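Local atomic coordinates of mandelate racemase / muconate lactonizing enzyme family protein (Agrobacterium tumefaciens, PDB entry 4DXK), a protein that belongs to the mandelate racemase subgroup of the enolase superfamily and probably acts as a metal-dependent lyase or racemase, its natural substrate not being established here. Residues Glu114-Asn119 / Gln237-Glu242; Ser162-Gly167 / Asp209-Met214. One frame throughout, in Å; residues are numbered along the deposited sequence. Where two conformers were deposited one is given.

Interaction 1. Residues Glu114-Asn119 / Gln237-Glu242; sequences EIRTYN and QTFWHE. With NA (sodium ion), chain C.
Tyr-118 and Trp-240 bridge two strands that share no backbone hydrogen bond, their nearest CA atoms, those of Tyr-118 and Phe-239, lying 11.9 Å apart, so that side chains alone span the gap. The rings form an offset edge-to-face pair: the six-membered ring of Trp-240 turns its edge to the face of Tyr-118, with the planes at 89° and the centroids 5.5 Å apart. Trp-240 CH2 comes to 3.8 Å from Tyr-118 CE2, and Tyr-118 OH sits in the indole plane, 3.7 Å from Trp-240 CZ2. In both residues CG lies between the backbone N and the carbonyl carbon (chi1 74° in Tyr-118), which sends each ring into the space between the strands. At its other end the indole holds Glu-242: Trp-240 NE1 donates to Glu-242 OE1 at 3.0 Å, in a bent bond (139°) that arrives on the anti side of the carboxylate. Lys-172 makes a salt bridge to the same OE1 and a hydrogen bond with Tyr-118 OH. With OE1 held by Trp-240 and Lys-172, OE2 of the extended Glu-242 chain binds the sodium ion at 2.3 Å; the metal shell includes Glu-216, Glu-268 and two waters. In one Arg-116 conformer, Phe-239 CZ lies 4.5 Å from Arg-116 NH2 at the guanidinium edge, only marginally, for Thr-169 hydrogen-bonds NH1 and Asp-212 salt-bridges NH2. Strand 115-118 runs between strands 342-343 and 367-369, whereas 240-242 lies between 212-216 and 264-266 in the parallel barrel sheet; Met-214 touches both aromatic rings, and Val-287 and Met-289 of strand 287-290 pack on Trp-240.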
ATOM      1  N   GLU A 114      28.801 -28.797 -14.343  1.00 11.54           N
ATOM      2  CA  GLU A 114      27.754 -29.143 -15.293  1.00 12.33           C
ATOM      3  C   GLU A 114      26.443 -28.754 -14.640  1.00 11.38           C
ATOM      4  O   GLU A 114      26.386 -28.547 -13.420  1.00 12.24           O
ATOM      5  CB  GLU A 114      27.774 -30.639 -15.608  1.00 14.14           C
ATOM      6  CG  GLU A 114      27.489 -31.517 -14.403  1.00 16.43           C
ATOM      7  CD  GLU A 114      27.649 -33.000 -14.690  1.00 26.87           C
ATOM      8  OE1 GLU A 114      27.929 -33.364 -15.855  1.00 26.73           O
ATOM      9  OE2 GLU A 114      27.497 -33.804 -13.744  1.00 33.20           O
ATOM     10  N   ILE A 115      25.387 -28.663 -15.438  1.00 10.42           N
ATOM     11  CA  ILE A 115      24.088 -28.289 -14.913  1.00 11.22           C
ATOM     12  C   ILE A 115      23.011 -29.101 -15.604  1.00 10.91           C
ATOM     13  O   ILE A 115      23.135 -29.457 -16.773  1.00 11.79           O
ATOM     14  CB  ILE A 115      23.808 -26.764 -15.068  1.00 10.26           C
ATOM     15  CG1 ILE A 115      22.569 -26.346 -14.263  1.00 10.93           C
ATOM     16  CG2 ILE A 115      23.678 -26.386 -16.535  1.00 11.63           C
ATOM     17  CD1 ILE A 115      22.310 -24.851 -14.279  1.00 11.60           C
ATOM     18  N   ARG A 116      21.943 -29.392 -14.869  0.51 11.77           N
ATOM     19  CA  ARG A 116      20.813 -30.113 -15.431  0.51 12.49           C
ATOM     20  C   ARG A 116      20.257 -29.366 -16.631  0.51  9.40           C
ATOM     21  O   ARG A 116      20.199 -28.137 -16.640  0.51 12.49           O
ATOM     22  CB  ARG A 116      19.721 -30.290 -14.374  0.51 14.60           C
ATOM     23  CG  ARG A 116      18.584 -31.201 -14.789  0.51 20.99           C
ATOM     24  CD  ARG A 116      17.728 -31.630 -13.589  0.51 18.25           C
ATOM     25  NE  ARG A 116      16.804 -30.582 -13.158  0.51 18.18           N
ATOM     26  CZ  ARG A 116      15.477 -30.639 -13.274  0.51 16.26           C
ATOM     27  NH1 ARG A 116      14.880 -31.706 -13.796  0.51 11.33           N
ATOM     28  NH2 ARG A 116      14.733 -29.625 -12.850  0.51 15.48           N
ATOM     29  N   THR A 117      19.865 -30.116 -17.652  1.00 12.64           N
ATOM     30  CA  THR A 117      19.217 -29.536 -18.825  1.00 11.58           C
ATOM     31  C   THR A 117      17.738 -29.928 -18.893  1.00 13.59           C
ATOM     32  O   THR A 117      17.274 -30.771 -18.120  1.00 17.05           O
ATOM     33  CB  THR A 117      19.937 -29.939 -20.123  1.00 12.68           C
ATOM     34  OG1 THR A 117      19.495 -29.116 -21.209  1.00 13.99           O
ATOM     35  CG2 THR A 117      19.660 -31.395 -20.458  1.00 16.10           C
ATOM     36  N   TYR A 118      16.992 -29.285 -19.786  1.00 13.82           N
ATOM     37  CA  TYR A 118      15.647 -29.730 -20.132  1.00 14.51           C
ATOM     38  C   TYR A 118      15.458 -29.582 -21.624  1.00 14.69           C
ATOM     39  O   TYR A 118      16.156 -28.791 -22.266  1.00 14.63           O
ATOM     40  CB  TYR A 118      14.562 -28.968 -19.360  1.00 14.24           C
ATOM     41  CG  TYR A 118      14.282 -27.534 -19.779  1.00 14.21           C
ATOM     42  CD1 TYR A 118      13.331 -27.244 -20.759  1.00 14.26           C
ATOM     43  CD2 TYR A 118      14.904 -26.471 -19.144  1.00 13.33           C
ATOM     44  CE1 TYR A 118      13.041 -25.936 -21.113  1.00 13.79           C
ATOM     45  CE2 TYR A 118      14.628 -25.157 -19.496  1.00 12.87           C
ATOM     46  CZ  TYR A 118      13.691 -24.893 -20.479  1.00 13.16           C
ATOM     47  OH  TYR A 118      13.417 -23.593 -20.826  1.00 14.04           O
ATOM     48  N   ASN A 119      14.518 -30.348 -22.169  1.00 14.22           N
ATOM     49  CA  ASN A 119      14.216 -30.302 -23.594  1.00 14.34           C
ATOM     50  C   ASN A 119      12.782 -29.853 -23.846  1.00 17.29           C
ATOM     51  O   ASN A 119      11.924 -29.980 -22.979  1.00 15.75           O
ATOM     52  CB  ASN A 119      14.426 -31.674 -24.250  1.00 17.96           C
ATOM     53  CG  ASN A 119      15.891 -32.069 -24.351  1.00 19.29           C
ATOM     54  OD1 ASN A 119      16.795 -31.248 -24.196  1.00 24.17           O
ATOM     55  ND2 ASN A 119      16.130 -33.347 -24.622  1.00 22.00           N
ATOM     56  N   GLN A 237       0.465 -30.927 -11.483  1.00 14.31           N
ATOM     57  CA  GLN A 237       1.719 -30.597 -10.805  1.00 14.87           C
ATOM     58  C   GLN A 237       2.745 -29.991 -11.762  1.00 14.46           C
ATOM     59  O   GLN A 237       3.872 -30.469 -11.863  1.00 14.71           O
ATOM     60  CB  GLN A 237       2.317 -31.836 -10.126  1.00 16.44           C
ATOM     61  CG  GLN A 237       1.407 -32.477  -9.084  1.00 22.34           C
ATOM     62  CD  GLN A 237       0.451 -33.502  -9.672  1.00 30.01           C
ATOM     63  OE1 GLN A 237       0.818 -34.289 -10.551  1.00 30.56           O
ATOM     64  NE2 GLN A 237      -0.785 -33.499  -9.186  1.00 35.23           N
ATOM     65  N   THR A 238       2.343 -28.942 -12.470  1.00 11.97           N
ATOM     66  CA  THR A 238       3.242 -28.284 -13.406  1.00 11.61           C
ATOM     67  C   THR A 238       4.382 -27.569 -12.675  1.00 11.18           C
ATOM     68  O   THR A 238       4.232 -27.145 -11.530  1.00 12.45           O
ATOM     69  CB  THR A 238       2.474 -27.325 -14.314  1.00 11.57           C
ATOM     70  OG1 THR A 238       1.712 -26.420 -13.506  1.00 11.46           O
ATOM     71  CG2 THR A 238       1.534 -28.106 -15.220  1.00 13.55           C
ATOM     72  N   PHE A 239       5.523 -27.457 -13.341  1.00 10.87           N
ATOM     73  CA  PHE A 239       6.732 -26.942 -12.709  1.00 10.22           C
ATOM     74  C   PHE A 239       6.832 -25.422 -12.801  1.00  9.86           C
ATOM     75  O   PHE A 239       7.184 -24.753 -11.828  1.00 10.79           O
ATOM     76  CB  PHE A 239       7.953 -27.590 -13.356  1.00 11.06           C
ATOM     77  CG  PHE A 239       9.245 -27.288 -12.660  1.00 11.38           C
ATOM     78  CD1 PHE A 239       9.519 -27.825 -11.410  1.00 12.76           C
ATOM     79  CD2 PHE A 239      10.193 -26.467 -13.256  1.00 13.09           C
ATOM     80  CE1 PHE A 239      10.721 -27.559 -10.766  1.00 12.96           C
ATOM     81  CE2 PHE A 239      11.400 -26.203 -12.625  1.00 13.97           C
ATOM     82  CZ  PHE A 239      11.660 -26.743 -11.373  1.00 13.36           C
ATOM     83  N   TRP A 240       6.541 -24.882 -13.980  1.00  9.07           N
ATOM     84  CA  TRP A 240       6.460 -23.436 -14.154  1.00  8.20           C
ATOM     85  C   TRP A 240       5.503 -23.093 -15.276  1.00  8.33           C
ATOM     86  O   TRP A 240       5.222 -23.941 -16.129  1.00  9.02           O
ATOM     87  CB  TRP A 240       7.849 -22.805 -14.323  1.00  9.20           C
ATOM     88  CG  TRP A 240       8.577 -22.881 -15.655  1.00  8.79           C
ATOM     89  CD1 TRP A 240       8.075 -22.685 -16.921  1.00  9.29           C
ATOM     90  CD2 TRP A 240       9.987 -23.074 -15.812  1.00  8.94           C
ATOM     91  NE1 TRP A 240       9.097 -22.758 -17.851  1.00 10.11           N
ATOM     92  CE2 TRP A 240      10.277 -22.985 -17.188  1.00  9.10           C
ATOM     93  CE3 TRP A 240      11.032 -23.322 -14.918  1.00  9.74           C
ATOM     94  CZ2 TRP A 240      11.575 -23.154 -17.690  1.00 10.21           C
ATOM     95  CZ3 TRP A 240      12.316 -23.459 -15.416  1.00  9.42           C
ATOM     96  CH2 TRP A 240      12.574 -23.380 -16.787  1.00 10.13           C
ATOM     97  N   HIS A 241       4.989 -21.867 -15.255  1.00  8.58           N
ATOM     98  CA  HIS A 241       4.100 -21.355 -16.292  1.00  8.16           C
ATOM     99  C   HIS A 241       4.791 -20.167 -16.921  1.00  8.19           C
ATOM    100  O   HIS A 241       4.900 -19.092 -16.307  1.00  8.37           O
ATOM    101  CB  HIS A 241       2.744 -20.953 -15.710  1.00  9.53           C
ATOM    102  CG  HIS A 241       1.923 -22.118 -15.252  1.00  8.11           C
ATOM    103  ND1 HIS A 241       0.706 -21.970 -14.619  1.00  9.11           N
ATOM    104  CD2 HIS A 241       2.140 -23.452 -15.334  1.00  9.32           C
ATOM    105  CE1 HIS A 241       0.214 -23.162 -14.326  1.00 10.02           C
ATOM    106  NE2 HIS A 241       1.068 -24.079 -14.744  1.00  9.90           N
ATOM    107  N   GLU A 242       5.289 -20.373 -18.134  1.00  8.09           N
ATOM    108  CA  GLU A 242       6.178 -19.417 -18.784  1.00  7.95           C
ATOM    109  C   GLU A 242       5.410 -18.489 -19.711  1.00  8.11           C
ATOM    110  O   GLU A 242       4.626 -18.939 -20.559  1.00  8.97           O
ATOM    111  CB  GLU A 242       7.246 -20.182 -19.562  1.00  9.10           C
ATOM    112  CG  GLU A 242       8.296 -19.309 -20.245  1.00  9.71           C
ATOM    113  CD  GLU A 242       9.412 -20.137 -20.855  1.00 13.74           C
ATOM    114  OE1 GLU A 242       9.600 -21.301 -20.447  1.00 11.01           O
ATOM    115  OE2 GLU A 242      10.102 -19.638 -21.771  1.00 21.01           O
TER
HETATM  116 NA    NA C 502       9.970 -19.525 -24.084  1.00 12.83          NA
HETATM  117  O   HOH W   1       9.857 -19.312 -26.428  1.00 23.27           O
HETATM  118  O   HOH W   2       8.287 -17.922 -23.978  1.00 23.75           O

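Interaction 2. Residues Ser162-Gly167 / Asp209-Met214; sequences SLLEDG and DKMDIM
Leu-164, in the conformer described, reaches from the last turn of helix 156-165 to the loop just ahead of strand 212-216, and meets Lys-210 and Met-211 with different branches. Its CD1 rests 3.7 Å from CB of Lys-210, where the two side chains cross at about a right angle, while its CD2 lies 3.6 Å from the carbonyl O of Lys-210. Lys-210 makes its closest side-chain contact through CB, and the end of the chain leads away. Met-211 supplies the terminal methyl: its CE is 3.8 Å from Leu-164 CG and 4.0 Å from Leu-163 CB, touching two successive helix residues. The methionine starts out with CG anti to the backbone N (chi1 178°), then bends at chi2 and chi3 (69° and 70°), which brings CE round to the helix. No hydrogen bond crosses between the segments; the contact is mainly apolar. Around it, Leu-163 and Met-211 both pack on Met-171 of strand 170-173, and Leu-164 also touches Thr-169 and Val-207 of helix 190-207. Arg-204 of that helix donates to the Met-211 carbonyl, fixing the backbone at the loop's end. The helix stops in a Schellman motif: Ile-168 N bonds to Leu-163 O, Gly-167 N reaches Leu-164 O at 2.9 Å, and Gly-167 takes the C-prime place with positive phi, turning the chain toward strand 170-173. Helix 156-165 thus leads into strand 170-173 while its end packs on the loop entering the neighbouring strand 212-216, on the outer side of the (beta/alpha)7-beta barrel of the enolase superfamily.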
ATOM      1  N   SER A 162      11.306 -41.535 -23.311  1.00 22.20           N
ATOM      2  CA  SER A 162      12.617 -41.494 -23.956  1.00 25.51           C
ATOM      3  C   SER A 162      13.571 -40.552 -23.210  1.00 21.58           C
ATOM      4  O   SER A 162      14.710 -40.914 -22.906  1.00 22.24           O
ATOM      5  CB  SER A 162      12.473 -41.069 -25.420  1.00 29.16           C
ATOM      6  OG  SER A 162      13.708 -41.134 -26.107  1.00 39.28           O
ATOM      7  N   LEU A 163      13.086 -39.354 -22.888  1.00 21.10           N
ATOM      8  CA  LEU A 163      13.874 -38.374 -22.140  1.00 17.42           C
ATOM      9  C   LEU A 163      14.375 -38.922 -20.805  1.00 18.13           C
ATOM     10  O   LEU A 163      15.555 -38.816 -20.488  1.00 19.32           O
ATOM     11  CB  LEU A 163      13.054 -37.103 -21.910  1.00 21.98           C
ATOM     12  CG  LEU A 163      12.717 -36.287 -23.156  1.00 21.84           C
ATOM     13  CD1 LEU A 163      11.849 -35.096 -22.799  1.00 23.99           C
ATOM     14  CD2 LEU A 163      13.981 -35.829 -23.857  1.00 26.82           C
ATOM     15  N   LEU A 164      13.467 -39.505 -20.020  0.52 18.32           N
ATOM     16  CA  LEU A 164      13.814 -40.058 -18.709  0.52 19.17           C
ATOM     17  C   LEU A 164      14.943 -41.082 -18.783  0.52 18.17           C
ATOM     18  O   LEU A 164      15.850 -41.091 -17.950  0.52 22.94           O
ATOM     19  CB  LEU A 164      12.599 -40.723 -18.058  0.52 19.60           C
ATOM     20  CG  LEU A 164      11.629 -39.911 -17.206  0.52 16.73           C
ATOM     21  CD1 LEU A 164      10.773 -40.863 -16.389  0.52 30.58           C
ATOM     22  CD2 LEU A 164      12.370 -38.944 -16.299  0.52 24.88           C
ATOM     23  N   GLU A 165      14.873 -41.964 -19.773  1.00 20.36           N
ATOM     24  CA  GLU A 165      15.867 -43.020 -19.896  1.00 20.45           C
ATOM     25  C   GLU A 165      17.222 -42.473 -20.324  1.00 26.58           C
ATOM     26  O   GLU A 165      18.248 -43.127 -20.139  1.00 27.92           O
ATOM     27  CB  GLU A 165      15.369 -44.108 -20.841  1.00 27.01           C
ATOM     28  CG  GLU A 165      14.074 -44.724 -20.340  1.00 31.20           C
ATOM     29  CD  GLU A 165      13.629 -45.924 -21.128  1.00 41.50           C
ATOM     30  OE1 GLU A 165      14.282 -46.263 -22.138  1.00 46.27           O
ATOM     31  OE2 GLU A 165      12.618 -46.526 -20.719  1.00 50.25           O
ATOM     32  N   ASP A 166      17.223 -41.261 -20.874  1.00 21.46           N
ATOM     33  CA  ASP A 166      18.466 -40.574 -21.203  1.00 25.10           C
ATOM     34  C   ASP A 166      18.905 -39.653 -20.067  1.00 21.75           C
ATOM     35  O   ASP A 166      19.865 -38.892 -20.206  1.00 26.74           O
ATOM     36  CB  ASP A 166      18.331 -39.796 -22.513  1.00 25.98           C
ATOM     37  CG  ASP A 166      18.303 -40.705 -23.726  1.00 34.97           C
ATOM     38  OD1 ASP A 166      18.584 -41.912 -23.567  1.00 39.30           O
ATOM     39  OD2 ASP A 166      18.012 -40.211 -24.835  1.00 44.87           O
ATOM     40  N   GLY A 167      18.199 -39.722 -18.942  1.00 18.39           N
ATOM     41  CA  GLY A 167      18.586 -38.975 -17.760  1.00 19.54           C
ATOM     42  C   GLY A 167      18.062 -37.556 -17.725  1.00 16.25           C
ATOM     43  O   GLY A 167      18.465 -36.772 -16.871  1.00 17.59           O
ATOM     44  N   ASP A 209       5.471 -39.019 -11.405  1.00 16.92           N
ATOM     45  CA  ASP A 209       6.088 -37.828 -10.824  1.00 17.83           C
ATOM     46  C   ASP A 209       7.572 -37.673 -11.158  1.00 18.01           C
ATOM     47  O   ASP A 209       8.248 -36.813 -10.600  1.00 18.75           O
ATOM     48  CB  ASP A 209       5.892 -37.832  -9.299  1.00 20.87           C
ATOM     49  CG  ASP A 209       6.748 -38.879  -8.588  1.00 24.89           C
ATOM     50  OD1 ASP A 209       7.331 -39.762  -9.255  1.00 24.43           O
ATOM     51  OD2 ASP A 209       6.831 -38.817  -7.343  1.00 29.44           O
ATOM     52  N   LYS A 210       8.078 -38.508 -12.061  1.00 16.11           N
ATOM     53  CA  LYS A 210       9.512 -38.544 -12.330  1.00 16.03           C
ATOM     54  C   LYS A 210       9.963 -37.425 -13.267  1.00 16.27           C
ATOM     55  O   LYS A 210      11.159 -37.174 -13.408  1.00 19.93           O
ATOM     56  CB  LYS A 210       9.922 -39.907 -12.883  1.00 17.36           C
ATOM     57  CG  LYS A 210       9.651 -41.054 -11.926  1.00 18.73           C
ATOM     58  CD  LYS A 210      10.181 -42.371 -12.460  1.00 24.85           C
ATOM     59  CE  LYS A 210       9.605 -43.553 -11.691  1.00 39.71           C
ATOM     60  NZ  LYS A 210       8.392 -44.100 -12.361  1.00 46.65           N
ATOM     61  N   MET A 211       8.998 -36.763 -13.896  1.00 14.45           N
ATOM     62  CA  MET A 211       9.269 -35.726 -14.893  1.00 17.19           C
ATOM     63  C   MET A 211       8.708 -34.371 -14.465  1.00 12.91           C
ATOM     64  O   MET A 211       7.510 -34.262 -14.193  1.00 15.25           O
ATOM     65  CB  MET A 211       8.626 -36.123 -16.227  1.00 15.74           C
ATOM     66  CG  MET A 211       8.799 -35.108 -17.342  1.00 18.89           C
ATOM     67  SD  MET A 211      10.503 -34.997 -17.901  1.00 16.73           S
ATOM     68  CE  MET A 211      10.675 -36.598 -18.711  1.00 18.00           C
ATOM     69  N   ASP A 212       9.553 -33.338 -14.426  1.00 12.68           N
ATOM     70  CA  ASP A 212       9.043 -31.974 -14.272  1.00 11.40           C
ATOM     71  C   ASP A 212       8.444 -31.540 -15.608  1.00 10.40           C
ATOM     72  O   ASP A 212       9.061 -31.753 -16.656  1.00 13.68           O
ATOM     73  CB  ASP A 212      10.163 -31.002 -13.882  1.00 12.42           C
ATOM     74  CG  ASP A 212      10.770 -31.306 -12.524  1.00 12.23           C
ATOM     75  OD1 ASP A 212      10.014 -31.657 -11.590  1.00 17.02           O
ATOM     76  OD2 ASP A 212      12.004 -31.180 -12.405  1.00 15.20           O
ATOM     77  N   ILE A 213       7.248 -30.960 -15.581  1.00 11.03           N
ATOM     78  CA  ILE A 213       6.619 -30.492 -16.807  1.00 12.54           C
ATOM     79  C   ILE A 213       6.510 -28.978 -16.766  1.00 11.10           C
ATOM     80  O   ILE A 213       5.754 -28.411 -15.961  1.00 12.04           O
ATOM     81  CB  ILE A 213       5.205 -31.080 -17.024  1.00 12.00           C
ATOM     82  CG1 ILE A 213       5.220 -32.608 -16.922  1.00 13.10           C
ATOM     83  CG2 ILE A 213       4.657 -30.636 -18.375  1.00 13.45           C
ATOM     84  CD1 ILE A 213       3.829 -33.233 -16.966  1.00 15.12           C
ATOM     85  N   MET A 214       7.276 -28.328 -17.635  0.53 12.11           N
ATOM     86  CA  MET A 214       7.207 -26.885 -17.813  0.53 10.38           C
ATOM     87  C   MET A 214       6.163 -26.569 -18.869  0.53 12.48           C
ATOM     88  O   MET A 214       6.036 -27.299 -19.855  0.53 11.64           O
ATOM     89  CB  MET A 214       8.560 -26.361 -18.276  0.53  8.33           C
ATOM     90  CG  MET A 214       9.647 -26.516 -17.237  0.53 10.06           C
ATOM     91  SD  MET A 214      11.200 -26.962 -18.002  0.53 13.93           S
ATOM     92  CE  MET A 214      12.247 -27.081 -16.552  0.53  8.03           C
TER

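Interactions 1 and 2 have centres 10 Å apart and meet through adjacent strands of the barrel, 212-216 and 240-242, where Phe-239 N lies 2.8 Å from Ile-213 O, a probable hydrogen bond. A salt bridge joins Arg-116 NH2 of interaction 1 to Asp-212 OD2 of interaction 2 at 3.2 Å, and Tyr-187 of the second subunit meets both residues, by cation-pi with Arg-116 and by a hydrogen bond with Asp-212. In the conformer described, Met-214 SD lies 3.5 Å from Tyr-118 CD1. Interaction 1 includes the metal ligand Glu-242 and so borders the probable active site, whereas interaction 2 joins an outer helix to the loop entering strand 212-216 and holds no ligand of the sodium ion.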